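Local coordinates for protein Cow rumen GH26 endo-mannanase (Metagenome, PDB 6UEH) that hydrolyses internal beta-1,4-mannosidic bonds of mannans, probably including galactomannan, and carries an accessory CBM6-family domain ahead of its GH26 catalytic domain, at residues A[60-66]-A[127-133]; A[79-83]-A[111-115]; A[57-61]-A[439-443]. All blocks are in the same frame, centred on the assembly; numbering follows the deposited sequence.

Contact 2 nests within contact 1, while contacts 1 and 3 share M60 and Y61, an example of one strand serving both its own sheet and a domain interface. Strand 59-69 comes first and opens two of the three, contact 3 at its beginning and contact 1 along its length. The chain then reaches 79-83, and 111-115 comes back to close contact 2, the innermost loop. Next, 127-133 closes contact 1 around it. Contact 3 closes last, after the catalytic domain has been threaded as far as 439-443. Contacts 1 and 2 lie in opposing sheets of the CBM6-family domain and meet where F63 packs on I80 and V114. Contact 3 joins that domain to the GH26 domain.

Contact 1: A[60-66]-A[127-133]; sequences MYQFTAK and TITVEEA
Y61 to T64 pair with E132 to T129 as neighbouring antiparallel strands in one sheet of the CBM6-type beta-sandwich, the two short segments running at 152° to each other. The main chain supplies the regular part of the contact. Q62 and E131 form one hydrogen-bonded pair, with Q62 N reaching E131 O at 2.7 Å; T64 and T129 form the next, and the bond from T129 N to T64 O is nearly straight at 168°. Beyond the last pair of the strand, A133 N still donates to M60 O, and the methyl of A133 lies 3.8 Å from M60 CB.

Apolar contacts gather on the face that carries F63, A65, V130 and I128, which is turned into the sandwich. V130 CG1 lies over one face of the F63 ring, while V130 CG2 touches F63 CE2 at 3.8 Å. F51 of the other sheet covers V130 and I128.

On the reverse face the interactions are polar. Q62 runs beside E131, but its amide NE2 is taken by D101, and K66 NZ forms a salt bridge with D99. One water lies among T64 OG1, T129 O and E131 OE2, 2.7 Å from the last, with more acceptors in reach than it has protons. T127 approaches the calcium site, to which the preceding D126 belongs.

The Y61 ring lies alongside E132, its CE2 3.8 Å from E132 CG, because chi1 of -71° sets CG anti to the carbonyl carbon. With an alanine here the E132 methylenes would probably lose their aromatic cover, and the water between the two side chains one of its holders. That water bridges the two side chains: it sits 2.7 Å from Y61 OH and gives a proton to E132 OE2.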
ATOM      1  N   MET A  60      17.437   9.719   7.002  1.00 18.99           N
ATOM      2  CA  MET A  60      16.082  10.216   7.215  1.00 16.79           C
ATOM      3  C   MET A  60      16.038  11.176   8.397  1.00 17.19           C
ATOM      4  O   MET A  60      16.676  10.942   9.424  1.00 17.90           O
ATOM      5  CB  MET A  60      15.108   9.059   7.440  1.00 17.01           C
ATOM      6  CG  MET A  60      14.980   8.122   6.249  1.00 18.12           C
ATOM      7  SD  MET A  60      14.311   8.951   4.793  1.00 20.77           S
ATOM      8  CE  MET A  60      12.604   9.176   5.280  1.00 23.43           C
ATOM      9  N   TYR A  61      15.277  12.255   8.246  1.00 16.86           N
ATOM     10  CA  TYR A  61      15.226  13.298   9.263  1.00 16.70           C
ATOM     11  C   TYR A  61      13.801  13.775   9.529  1.00 17.55           C
ATOM     12  O   TYR A  61      12.984  13.875   8.614  1.00 18.27           O
ATOM     13  CB  TYR A  61      16.119  14.471   8.847  1.00 14.91           C
ATOM     14  CG  TYR A  61      17.591  14.141   8.930  1.00 14.59           C
ATOM     15  CD1 TYR A  61      18.244  13.506   7.879  1.00 15.18           C
ATOM     16  CD2 TYR A  61      18.324  14.445  10.068  1.00 14.52           C
ATOM     17  CE1 TYR A  61      19.586  13.192   7.957  1.00 16.48           C
ATOM     18  CE2 TYR A  61      19.668  14.134  10.158  1.00 18.30           C
ATOM     19  CZ  TYR A  61      20.295  13.507   9.101  1.00 18.18           C
ATOM     20  OH  TYR A  61      21.631  13.197   9.188  1.00 18.81           O
ATOM     21  N   GLN A  62      13.513  14.053  10.797  1.00 16.72           N
ATOM     22  CA  GLN A  62      12.194  14.504  11.220  1.00 17.03           C
ATOM     23  C   GLN A  62      12.079  16.024  11.146  1.00 17.68           C
ATOM     24  O   GLN A  62      12.937  16.750  11.653  1.00 17.24           O
ATOM     25  CB  GLN A  62      11.903  14.021  12.643  1.00 18.79           C
ATOM     26  CG  GLN A  62      10.641  14.607  13.260  1.00 20.16           C
ATOM     27  CD  GLN A  62       9.381  14.126  12.574  1.00 20.63           C
ATOM     28  OE1 GLN A  62       9.217  12.932  12.321  1.00 22.43           O
ATOM     29  NE2 GLN A  62       8.481  15.055  12.268  1.00 19.25           N
ATOM     30  N   PHE A  63      11.012  16.500  10.512  1.00 16.15           N
ATOM     31  CA  PHE A  63      10.796  17.932  10.353  1.00 16.22           C
ATOM     32  C   PHE A  63       9.586  18.401  11.153  1.00 17.03           C
ATOM     33  O   PHE A  63       8.478  17.893  10.985  1.00 17.10           O
ATOM     34  CB  PHE A  63      10.631  18.284   8.874  1.00 15.05           C
ATOM     35  CG  PHE A  63      11.864  18.031   8.060  1.00 16.60           C
ATOM     36  CD1 PHE A  63      12.149  16.761   7.582  1.00 17.55           C
ATOM     37  CD2 PHE A  63      12.751  19.058   7.788  1.00 17.08           C
ATOM     38  CE1 PHE A  63      13.290  16.523   6.844  1.00 18.07           C
ATOM     39  CE2 PHE A  63      13.893  18.827   7.050  1.00 17.55           C
ATOM     40  CZ  PHE A  63      14.163  17.558   6.575  1.00 18.01           C
ATOM     41  N   THR A  64       9.817  19.369  12.031  1.00 17.30           N
ATOM     42  CA  THR A  64       8.764  19.924  12.867  1.00 19.91           C
ATOM     43  C   THR A  64       8.889  21.445  12.869  1.00 19.90           C
ATOM     44  O   THR A  64       9.984  21.982  12.707  1.00 18.89           O
ATOM     45  CB  THR A  64       8.845  19.380  14.308  1.00 23.04           C
ATOM     46  OG1 THR A  64       9.040  17.961  14.271  1.00 25.10           O
ATOM     47  CG2 THR A  64       7.573  19.691  15.088  1.00 25.20           C
ATOM     48  N   ALA A  65       7.770  22.139  13.035  1.00 19.50           N
ATOM     49  CA  ALA A  65       7.806  23.592  13.096  1.00 17.09           C
ATOM     50  C   ALA A  65       6.729  24.129  14.025  1.00 17.39           C
ATOM     51  O   ALA A  65       5.652  23.543  14.151  1.00 17.10           O
ATOM     52  CB  ALA A  65       7.651  24.185  11.702  1.00 15.23           C
ATOM     53  N   LYS A  66       7.042  25.235  14.691  1.00 17.50           N
ATOM     54  CA  LYS A  66       6.063  25.955  15.490  1.00 19.02           C
ATOM     55  C   LYS A  66       5.321  26.905  14.564  1.00 16.30           C
ATOM     56  O   LYS A  66       5.885  27.901  14.102  1.00 15.55           O
ATOM     57  CB  LYS A  66       6.734  26.718  16.630  1.00 23.10           C
ATOM     58  CG  LYS A  66       5.758  27.296  17.640  1.00 26.26           C
ATOM     59  CD  LYS A  66       5.349  26.253  18.660  1.00 28.91           C
ATOM     60  CE  LYS A  66       6.537  25.837  19.513  1.00 31.69           C
ATOM     61  NZ  LYS A  66       6.162  24.809  20.523  1.00 33.57           N
ATOM     62  N   THR A 127       9.455  28.906  14.573  1.00 16.96           N
ATOM     63  CA  THR A 127      10.717  28.179  14.518  1.00 17.02           C
ATOM     64  C   THR A 127      10.561  26.923  13.669  1.00 17.56           C
ATOM     65  O   THR A 127       9.447  26.457  13.431  1.00 17.28           O
ATOM     66  CB  THR A 127      11.212  27.764  15.918  1.00 17.10           C
ATOM     67  OG1 THR A 127      10.226  26.937  16.545  1.00 16.79           O
ATOM     68  CG2 THR A 127      11.474  28.986  16.793  1.00 17.06           C
ATOM     69  N   ILE A 128      11.685  26.383  13.212  1.00 15.57           N
ATOM     70  CA  ILE A 128      11.702  25.127  12.474  1.00 15.25           C
ATOM     71  C   ILE A 128      12.748  24.209  13.100  1.00 18.22           C
ATOM     72  O   ILE A 128      13.844  24.655  13.440  1.00 17.74           O
ATOM     73  CB  ILE A 128      12.012  25.350  10.981  1.00 18.64           C
ATOM     74  CG1 ILE A 128      11.019  26.345  10.374  1.00 14.74           C
ATOM     75  CG2 ILE A 128      11.992  24.028  10.225  1.00 14.56           C
ATOM     76  CD1 ILE A 128      11.477  26.945   9.059  1.00 19.38           C
ATOM     77  N   THR A 129      12.405  22.935  13.265  1.00 15.39           N
ATOM     78  CA  THR A 129      13.300  21.989  13.923  1.00 17.57           C
ATOM     79  C   THR A 129      13.549  20.750  13.069  1.00 18.37           C
ATOM     80  O   THR A 129      12.612  20.133  12.561  1.00 19.59           O
ATOM     81  CB  THR A 129      12.739  21.556  15.297  1.00 18.02           C
ATOM     82  OG1 THR A 129      12.702  22.689  16.173  1.00 19.46           O
ATOM     83  CG2 THR A 129      13.605  20.478  15.924  1.00 19.47           C
ATOM     84  N   VAL A 130      14.822  20.399  12.910  1.00 17.56           N
ATOM     85  CA  VAL A 130      15.206  19.188  12.196  1.00 15.12           C
ATOM     86  C   VAL A 130      15.929  18.229  13.139  1.00 17.00           C
ATOM     87  O   VAL A 130      16.929  18.589  13.760  1.00 17.32           O
ATOM     88  CB  VAL A 130      16.113  19.499  10.990  1.00 18.69           C
ATOM     89  CG1 VAL A 130      16.430  18.228  10.217  1.00 14.69           C
ATOM     90  CG2 VAL A 130      15.455  20.525  10.080  1.00 17.66           C
ATOM     91  N   GLU A 131      15.412  17.009  13.242  1.00 17.05           N
ATOM     92  CA  GLU A 131      15.998  15.984  14.101  1.00 17.98           C
ATOM     93  C   GLU A 131      16.285  14.719  13.307  1.00 16.91           C
ATOM     94  O   GLU A 131      15.678  14.489  12.264  1.00 15.20           O
ATOM     95  CB  GLU A 131      15.059  15.656  15.261  1.00 20.12           C
ATOM     96  CG  GLU A 131      14.764  16.826  16.178  1.00 24.36           C
ATOM     97  CD  GLU A 131      13.540  16.589  17.035  1.00 27.82           C
ATOM     98  OE1 GLU A 131      13.681  16.513  18.273  1.00 30.05           O
ATOM     99  OE2 GLU A 131      12.433  16.483  16.469  1.00 28.28           O
ATOM    100  N   GLU A 132      17.204  13.895  13.804  1.00 15.88           N
ATOM    101  CA  GLU A 132      17.385  12.566  13.238  1.00 20.76           C
ATOM    102  C   GLU A 132      16.079  11.795  13.407  1.00 19.72           C
ATOM    103  O   GLU A 132      15.458  11.846  14.468  1.00 19.48           O
ATOM    104  CB  GLU A 132      18.553  11.839  13.906  1.00 21.36           C
ATOM    105  CG  GLU A 132      19.904  12.462  13.584  1.00 22.89           C
ATOM    106  CD  GLU A 132      21.048  11.823  14.344  1.00 25.30           C
ATOM    107  OE1 GLU A 132      20.783  11.101  15.327  1.00 26.38           O
ATOM    108  OE2 GLU A 132      22.215  12.046  13.959  1.00 26.13           O
ATOM    109  N   ALA A 133      15.654  11.108  12.353  1.00 18.03           N
ATOM    110  CA  ALA A 133      14.353  10.451  12.353  1.00 19.31           C
ATOM    111  C   ALA A 133      14.283   9.326  13.373  1.00 20.65           C
ATOM    112  O   ALA A 133      15.276   8.653  13.643  1.00 20.95           O
ATOM    113  CB  ALA A 133      14.022   9.918  10.965  1.00 20.13           C
TER
HETATM  114  O   HOH W   1      23.040  12.521  11.432  1.00 25.74           O
HETATM  115  O   HOH W   2      11.727  17.906  14.347  1.00 18.93           O

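Contact 2: A[79-83]-A[111-115]; sequences TISVN and ANKVS
N83 and K113 show how a side chain can stand in for a main-chain acceptor at the end of a strand pair. Strands 76-82 and 110-117 are antiparallel neighbours in the four-stranded sheet of the CBM6-type beta-sandwich. Further in, S81 and S115 make an ordinary hydrogen-bonded pair: S81 N donates to S115 O, and S115 N returns the bond to S81 O at 2.8 Å.

At N83 the pattern changes. Its N still donates to K113 O, again at 2.8 Å, but the positive phi of 53° takes the residue off the strand. K113 N therefore finds the amide oxygen instead, with N83 OD1 3.0 Å away. This bond is almost straight at the hydrogen, although the donor stands 48° out of the amide plane. A water donates a second bond to N83 OD1 and, weakly, another to A111 O.

The displaced carbonyl is also provided for. A second water lies 3.1 Å from N83 O, as well as beside K113 O and S115 OG; its protons must be shared among more acceptors than they can serve at once.

Other polar ends turn to neighbouring parts of the domain. S81 OG hydrogen-bonds with D86 OD1 and I85 O of the neighbouring strand 85-94, and N112 ND2 donates to N108 O. On the face opposite S81 and S115, V82 and V114 point into the sandwich, joined by I80, whose CD1 comes 4.3 Å from V114 CG1. F63 of the opposing sheet packs against this group.

The pairing thus outlasts the regular strand by one residue: an asparagine amide and two waters take over as the backbone turns away, so the strand end is closed by side-chain and solvent bonds.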
ATOM      1  N   THR A  79       3.345  23.140   1.859  1.00 17.80           N
ATOM      2  CA  THR A  79       4.325  22.308   1.177  1.00 17.59           C
ATOM      3  C   THR A  79       5.724  22.469   1.752  1.00 16.30           C
ATOM      4  O   THR A  79       6.297  23.558   1.725  1.00 15.69           O
ATOM      5  CB  THR A  79       4.368  22.623  -0.330  1.00 18.17           C
ATOM      6  OG1 THR A  79       3.111  22.278  -0.925  1.00 18.87           O
ATOM      7  CG2 THR A  79       5.480  21.833  -1.011  1.00 18.82           C
ATOM      8  N   ILE A  80       6.267  21.378   2.283  1.00 16.27           N
ATOM      9  CA  ILE A  80       7.670  21.355   2.667  1.00 16.95           C
ATOM     10  C   ILE A  80       8.442  20.674   1.546  1.00 18.00           C
ATOM     11  O   ILE A  80       7.942  19.751   0.901  1.00 18.12           O
ATOM     12  CB  ILE A  80       7.903  20.643   4.025  1.00 15.01           C
ATOM     13  CG1 ILE A  80       9.358  20.823   4.480  1.00 14.68           C
ATOM     14  CG2 ILE A  80       7.505  19.169   3.955  1.00 14.81           C
ATOM     15  CD1 ILE A  80       9.622  20.356   5.897  1.00 13.86           C
ATOM     16  N   SER A  81       9.652  21.155   1.292  1.00 17.05           N
ATOM     17  CA  SER A  81      10.416  20.690   0.151  1.00 17.84           C
ATOM     18  C   SER A  81      11.872  20.456   0.517  1.00 17.82           C
ATOM     19  O   SER A  81      12.497  21.286   1.176  1.00 16.50           O
ATOM     20  CB  SER A  81      10.311  21.698  -0.996  1.00 19.63           C
ATOM     21  OG  SER A  81      11.062  21.284  -2.121  1.00 23.58           O
ATOM     22  N   VAL A  82      12.401  19.312   0.100  1.00 18.36           N
ATOM     23  CA  VAL A  82      13.817  19.028   0.265  1.00 17.38           C
ATOM     24  C   VAL A  82      14.464  19.004  -1.109  1.00 18.35           C
ATOM     25  O   VAL A  82      14.229  18.088  -1.903  1.00 17.94           O
ATOM     26  CB  VAL A  82      14.064  17.698   0.987  1.00 17.38           C
ATOM     27  CG1 VAL A  82      15.556  17.418   1.077  1.00 18.02           C
ATOM     28  CG2 VAL A  82      13.439  17.731   2.374  1.00 15.93           C
ATOM     29  N   ASN A  83      15.280  20.021  -1.371  1.00 19.40           N
ATOM     30  CA  ASN A  83      15.840  20.263  -2.691  1.00 21.36           C
ATOM     31  C   ASN A  83      14.725  20.315  -3.732  1.00 23.17           C
ATOM     32  O   ASN A  83      13.912  21.239  -3.715  1.00 26.16           O
ATOM     33  CB  ASN A  83      16.895  19.206  -3.036  1.00 21.86           C
ATOM     34  CG  ASN A  83      18.172  19.378  -2.222  1.00 23.42           C
ATOM     35  OD1 ASN A  83      18.624  20.500  -1.991  1.00 23.13           O
ATOM     36  ND2 ASN A  83      18.749  18.268  -1.775  1.00 24.42           N
ATOM     37  N   ALA A 111      24.801  19.276   0.752  1.00 19.33           N
ATOM     38  CA  ALA A 111      23.872  20.351   1.078  1.00 18.17           C
ATOM     39  C   ALA A 111      22.432  19.994   0.723  1.00 17.41           C
ATOM     40  O   ALA A 111      22.168  19.366  -0.302  1.00 18.33           O
ATOM     41  CB  ALA A 111      24.288  21.633   0.366  1.00 19.10           C
ATOM     42  N   ASN A 112      21.505  20.396   1.586  1.00 16.11           N
ATOM     43  CA  ASN A 112      20.083  20.194   1.340  1.00 15.70           C
ATOM     44  C   ASN A 112      19.301  21.475   1.602  1.00 17.08           C
ATOM     45  O   ASN A 112      19.297  21.989   2.719  1.00 17.65           O
ATOM     46  CB  ASN A 112      19.530  19.064   2.214  1.00 16.08           C
ATOM     47  CG  ASN A 112      20.110  17.709   1.856  1.00 16.63           C
ATOM     48  OD1 ASN A 112      19.513  16.947   1.093  1.00 17.46           O
ATOM     49  ND2 ASN A 112      21.281  17.402   2.406  1.00 15.56           N
ATOM     50  N   LYS A 113      18.646  21.993   0.569  1.00 16.70           N
ATOM     51  CA  LYS A 113      17.802  23.164   0.745  1.00 16.69           C
ATOM     52  C   LYS A 113      16.429  22.729   1.230  1.00 16.76           C
ATOM     53  O   LYS A 113      15.683  22.082   0.500  1.00 18.66           O
ATOM     54  CB  LYS A 113      17.682  23.959  -0.556  1.00 17.04           C
ATOM     55  CG  LYS A 113      16.877  25.246  -0.413  1.00 16.57           C
ATOM     56  CD  LYS A 113      16.848  26.031  -1.718  1.00 17.97           C
ATOM     57  CE  LYS A 113      16.196  27.393  -1.528  1.00 18.81           C
ATOM     58  NZ  LYS A 113      16.168  28.185  -2.787  1.00 16.54           N
ATOM     59  N   VAL A 114      16.109  23.067   2.473  1.00 17.10           N
ATOM     60  CA  VAL A 114      14.787  22.789   3.013  1.00 15.11           C
ATOM     61  C   VAL A 114      13.918  24.028   2.866  1.00 15.56           C
ATOM     62  O   VAL A 114      14.237  25.084   3.412  1.00 14.93           O
ATOM     63  CB  VAL A 114      14.848  22.368   4.492  1.00 14.41           C
ATOM     64  CG1 VAL A 114      13.460  21.976   4.987  1.00 15.03           C
ATOM     65  CG2 VAL A 114      15.833  21.219   4.671  1.00 12.87           C
ATOM     66  N   SER A 115      12.824  23.899   2.122  1.00 14.94           N
ATOM     67  CA  SER A 115      11.966  25.044   1.838  1.00 16.29           C
ATOM     68  C   SER A 115      10.523  24.826   2.267  1.00 16.29           C
ATOM     69  O   SER A 115      10.019  23.703   2.260  1.00 17.33           O
ATOM     70  CB  SER A 115      11.988  25.374   0.341  1.00 18.12           C
ATOM     71  OG  SER A 115      13.299  25.658  -0.108  1.00 20.46           O
TER
HETATM   72  O   HOH W   3      13.911  23.201  -1.314  1.00 20.99           O
HETATM   73  O   HOH W   4      21.051  22.093  -1.906  1.00 21.11           O

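Contact 3: A[57-61]-A[439-443]; sequences EDGMY and IIEHA
The H442 imidazole and the M60 side chain meet at a slant, M60 CG lying 4.3 Å from H442 CD2. The ring is stacked with F135. At its edge, in the ring plane, lies I440 O, 3.3 Å from H442 CD2. The same carbonyl oxygen is touched from the other domain by M60 CG, also at 3.3 Å.

M60 is the main apolar wedge. Bends at chi2 (-63°) and chi3 (-72°) fold its chain across the end of helix 435-441, which brings SD to 3.6 Å from E441 CA and leaves CE beside E441 O. D58 adds a second, lighter touch, its CB lying 4.0 Å from I440 CG2.

Charges flank this packing. R106 forms salt bridges with D58 OD2 and with E441 OE2, and so links the carboxylates of the two segments; E441 OE1 also bonds T408, and D58 OD1 receives K109 N.

H442, with positive phi, ends the helix in a Schellman motif. The arrangement is that of a domain interface: the start of a strand in the CBM6-family sandwich rests against the C-terminal end of a helix in the GH26 TIM-barrel domain.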
ATOM      1  N   GLU A  57      26.083  11.742   5.128  1.00 21.68           N
ATOM      2  CA  GLU A  57      25.538  10.620   4.372  1.00 24.07           C
ATOM      3  C   GLU A  57      24.032  10.758   4.178  1.00 21.41           C
ATOM      4  O   GLU A  57      23.374  11.518   4.890  1.00 19.74           O
ATOM      5  CB  GLU A  57      25.842   9.292   5.077  1.00 29.68           C
ATOM      6  CG  GLU A  57      27.320   9.008   5.328  1.00 35.86           C
ATOM      7  CD  GLU A  57      28.078   8.612   4.071  1.00 40.56           C
ATOM      8  OE1 GLU A  57      29.306   8.400   4.165  1.00 43.17           O
ATOM      9  OE2 GLU A  57      27.451   8.504   2.994  1.00 41.60           O
ATOM     10  N   ASP A  58      23.496  10.017   3.211  1.00 19.65           N
ATOM     11  CA  ASP A  58      22.051   9.909   3.037  1.00 19.99           C
ATOM     12  C   ASP A  58      21.418   9.408   4.330  1.00 19.98           C
ATOM     13  O   ASP A  58      21.951   8.507   4.975  1.00 19.79           O
ATOM     14  CB  ASP A  58      21.703   8.956   1.889  1.00 20.38           C
ATOM     15  CG  ASP A  58      22.091   9.503   0.527  1.00 20.73           C
ATOM     16  OD1 ASP A  58      22.803  10.528   0.460  1.00 20.47           O
ATOM     17  OD2 ASP A  58      21.683   8.891  -0.483  1.00 19.78           O
ATOM     18  N   GLY A  59      20.286   9.992   4.708  1.00 19.76           N
ATOM     19  CA  GLY A  59      19.593   9.583   5.918  1.00 19.71           C
ATOM     20  C   GLY A  59      18.212  10.196   6.033  1.00 18.44           C
ATOM     21  O   GLY A  59      17.852  11.083   5.260  1.00 14.54           O
ATOM     22  N   MET A  60      17.437   9.719   7.002  1.00 18.99           N
ATOM     23  CA  MET A  60      16.082  10.216   7.215  1.00 16.79           C
ATOM     24  C   MET A  60      16.038  11.176   8.397  1.00 17.19           C
ATOM     25  O   MET A  60      16.676  10.942   9.424  1.00 17.90           O
ATOM     26  CB  MET A  60      15.108   9.059   7.440  1.00 17.01           C
ATOM     27  CG  MET A  60      14.980   8.122   6.249  1.00 18.12           C
ATOM     28  SD  MET A  60      14.311   8.951   4.793  1.00 20.77           S
ATOM     29  CE  MET A  60      12.604   9.176   5.280  1.00 23.43           C
ATOM     30  N   TYR A  61      15.277  12.255   8.246  1.00 16.86           N
ATOM     31  CA  TYR A  61      15.226  13.298   9.263  1.00 16.70           C
ATOM     32  C   TYR A  61      13.801  13.775   9.529  1.00 17.55           C
ATOM     33  O   TYR A  61      12.984  13.875   8.614  1.00 18.27           O
ATOM     34  CB  TYR A  61      16.119  14.471   8.847  1.00 14.91           C
ATOM     35  CG  TYR A  61      17.591  14.141   8.930  1.00 14.59           C
ATOM     36  CD1 TYR A  61      18.244  13.506   7.879  1.00 15.18           C
ATOM     37  CD2 TYR A  61      18.324  14.445  10.068  1.00 14.52           C
ATOM     38  CE1 TYR A  61      19.586  13.192   7.957  1.00 16.48           C
ATOM     39  CE2 TYR A  61      19.668  14.134  10.158  1.00 18.30           C
ATOM     40  CZ  TYR A  61      20.295  13.507   9.101  1.00 18.18           C
ATOM     41  OH  TYR A  61      21.631  13.197   9.188  1.00 18.81           O
ATOM     42  N   ILE A 439      16.023   0.651   1.998  1.00 17.99           N
ATOM     43  CA  ILE A 439      16.814   0.584   3.221  1.00 18.83           C
ATOM     44  C   ILE A 439      17.071   1.972   3.808  1.00 20.02           C
ATOM     45  O   ILE A 439      16.840   2.207   4.994  1.00 22.08           O
ATOM     46  CB  ILE A 439      18.158  -0.126   2.968  1.00 19.34           C
ATOM     47  CG1 ILE A 439      17.909  -1.577   2.535  1.00 18.84           C
ATOM     48  CG2 ILE A 439      19.031  -0.076   4.215  1.00 20.41           C
ATOM     49  CD1 ILE A 439      19.147  -2.304   2.062  1.00 22.81           C
ATOM     50  N   ILE A 440      17.547   2.886   2.972  1.00 19.67           N
ATOM     51  CA  ILE A 440      17.870   4.236   3.417  1.00 22.83           C
ATOM     52  C   ILE A 440      16.638   4.972   3.944  1.00 20.31           C
ATOM     53  O   ILE A 440      16.704   5.655   4.962  1.00 21.10           O
ATOM     54  CB  ILE A 440      18.510   5.055   2.275  1.00 24.23           C
ATOM     55  CG1 ILE A 440      19.859   4.447   1.883  1.00 24.72           C
ATOM     56  CG2 ILE A 440      18.684   6.512   2.686  1.00 25.55           C
ATOM     57  CD1 ILE A 440      20.457   5.036   0.625  1.00 26.05           C
ATOM     58  N   GLU A 441      15.509   4.816   3.262  1.00 21.29           N
ATOM     59  CA  GLU A 441      14.318   5.584   3.611  1.00 20.90           C
ATOM     60  C   GLU A 441      13.413   4.851   4.598  1.00 20.20           C
ATOM     61  O   GLU A 441      12.387   5.386   5.018  1.00 19.09           O
ATOM     62  CB  GLU A 441      13.540   5.946   2.345  1.00 18.65           C
ATOM     63  CG  GLU A 441      14.349   6.782   1.365  1.00 20.25           C
ATOM     64  CD  GLU A 441      13.540   7.240   0.167  1.00 20.59           C
ATOM     65  OE1 GLU A 441      12.295   7.256   0.254  1.00 20.57           O
ATOM     66  OE2 GLU A 441      14.155   7.585  -0.863  1.00 20.85           O
ATOM     67  N   HIS A 442      13.812   3.636   4.967  1.00 20.02           N
ATOM     68  CA  HIS A 442      13.048   2.805   5.899  1.00 18.87           C
ATOM     69  C   HIS A 442      11.616   2.583   5.419  1.00 18.96           C
ATOM     70  O   HIS A 442      10.677   2.591   6.213  1.00 18.09           O
ATOM     71  CB  HIS A 442      13.043   3.428   7.299  1.00 19.82           C
ATOM     72  CG  HIS A 442      14.386   3.445   7.955  1.00 22.43           C
ATOM     73  ND1 HIS A 442      14.661   2.740   9.108  1.00 22.49           N
ATOM     74  CD2 HIS A 442      15.537   4.072   7.616  1.00 23.51           C
ATOM     75  CE1 HIS A 442      15.919   2.938   9.453  1.00 23.69           C
ATOM     76  NE2 HIS A 442      16.474   3.744   8.564  1.00 24.28           N
ATOM     77  N   ALA A 443      11.461   2.396   4.113  1.00 18.41           N
ATOM     78  CA  ALA A 443      10.175   2.029   3.540  1.00 17.91           C
ATOM     79  C   ALA A 443       9.952   0.540   3.780  1.00 18.23           C
ATOM     80  O   ALA A 443      10.327  -0.295   2.958  1.00 18.37           O
ATOM     81  CB  ALA A 443      10.130   2.357   2.055  1.00 16.17           C
TER